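Local coordinates for methyl-CpG-binding domain protein 1 (Homo sapiens, PDB 6D1T), which represses transcription by binding methylated CpG sites in promoter DNA through its methyl-CpG-binding domain and recruiting partners that silence the gene, at residues L8-P11 against A12-P15. Sequence-based numbering, arbitrary orientation.
Sequences LDCP and ALGP
Just past the short edge strand 8-9 the backbone turns aside through a single helix-like turn in which the carbonyl O of Cys10 accepts two backbone N-H groups, from Leu13 N and Gly14 N, both at 3.2 Å: a beta-turn (i+3) and an alpha-turn (i+4) bond sharing one acceptor. Gly14 N lies in the carbonyl plane with a fairly straight N-H...O angle of 156°, whereas Leu13 N is tilted 52° out of that plane and so misses the lone-pair direction. Pro11, Ala12 and Leu13, all with helix-like backbone angles, lie between Cys10 O and Gly14 N. Gly14 leaves the turn at a positive phi, where a CB would press against Leu13 O and Pro15 CD. Beside the carbonyl, the thiol of Cys10 and the side chain of Leu13 pack together. With SG anti to the backbone N (chi1 179°), the sulfur lies 3.9 Å from Leu13 CG, while Leu13 CD1 is 4.1 Å from the same SG. Ala12 CB is a looser neighbour, 4.4 Å from Cys10 SG. Tyr37 of strand 33-38 touches both Cys10 and Leu13, and Phe64 touches Ala12 and Leu13, joining the turn to the sheet and to a later loop of the methyl-CpG-binding domain, about 12 Å from the DNA at the nearest atom. Two N-H groups on one oxygen thus hold the turn that sets a small apolar patch of Leu13, with Ala12 more loosely, against the buried Cys10 sulfur.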
loop_
_atom_site.group_PDB
_atom_site.type_symbol
_atom_site.label_atom_id
_atom_site.label_comp_id
_atom_site.label_asym_id
_atom_site.label_seq_id
_atom_site.Cartn_x
_atom_site.Cartn_y
_atom_site.Cartn_z
ATOM N N LEU A 8 -6.521 4.944 5.318
ATOM C CA LEU A 8 -5.888 5.304 6.576
ATOM C C LEU A 8 -4.476 5.808 6.336
ATOM O O LEU A 8 -3.784 5.304 5.528
ATOM C CB LEU A 8 -5.798 4.080 7.476
ATOM C CG LEU A 8 -7.124 3.424 7.822
ATOM C CD1 LEU A 8 -6.873 2.272 8.766
ATOM C CD2 LEU A 8 -8.104 4.425 8.439
ATOM N N ASP A 9 -4.046 6.748 7.149
ATOM C CA ASP A 9 -2.681 7.210 7.081
ATOM C C ASP A 9 -1.713 6.018 7.155
ATOM O O ASP A 9 -1.922 5.058 7.910
ATOM C CB ASP A 9 -2.386 8.176 8.221
ATOM C CG ASP A 9 -3.295 9.376 8.213
ATOM O OD1 ASP A 9 -3.529 9.912 7.127
ATOM O OD2 ASP A 9 -3.750 9.768 9.293
ATOM N N CYS A 10 -0.626 6.134 6.434
ATOM C CA CYS A 10 0.436 5.183 6.538
ATOM C C CYS A 10 1.741 5.918 6.889
ATOM O O CYS A 10 2.462 6.345 6.004
ATOM C CB CYS A 10 0.584 4.388 5.244
ATOM S SG CYS A 10 1.942 3.202 5.340
ATOM N N PRO A 11 2.036 6.071 8.190
ATOM C CA PRO A 11 3.241 6.818 8.668
ATOM C C PRO A 11 4.581 6.098 8.414
ATOM O O PRO A 11 5.577 6.738 8.222
ATOM C CB PRO A 11 3.044 7.004 10.175
ATOM C CG PRO A 11 2.001 5.966 10.579
ATOM C CD PRO A 11 1.200 5.646 9.333
ATOM N N ALA A 12 4.606 4.782 8.383
ATOM C CA ALA A 12 5.812 4.060 7.927
ATOM C C ALA A 12 6.325 4.633 6.601
ATOM O O ALA A 12 7.531 4.617 6.364
ATOM C CB ALA A 12 5.511 2.591 7.771
ATOM N N LEU A 13 5.425 5.105 5.740
ATOM C CA LEU A 13 5.812 5.651 4.421
ATOM C C LEU A 13 5.971 7.162 4.485
ATOM O O LEU A 13 6.689 7.712 3.700
ATOM C CB LEU A 13 4.759 5.301 3.365
ATOM C CG LEU A 13 4.812 3.876 2.828
ATOM C CD1 LEU A 13 3.834 3.711 1.708
ATOM C CD2 LEU A 13 6.213 3.496 2.364
ATOM N N GLY A 14 5.229 7.819 5.358
ATOM C CA GLY A 14 5.480 9.208 5.654
ATOM C C GLY A 14 4.268 10.083 5.393
ATOM O O GLY A 14 3.314 9.678 4.779
ATOM N N PRO A 15 4.325 11.305 5.886
ATOM C CA PRO A 15 3.173 12.203 5.847
ATOM C C PRO A 15 2.455 12.165 4.494
ATOM O O PRO A 15 3.130 12.158 3.433
ATOM C CB PRO A 15 3.797 13.584 6.101
ATOM C CG PRO A 15 5.019 13.287 6.950
ATOM C CD PRO A 15 5.519 11.946 6.456
#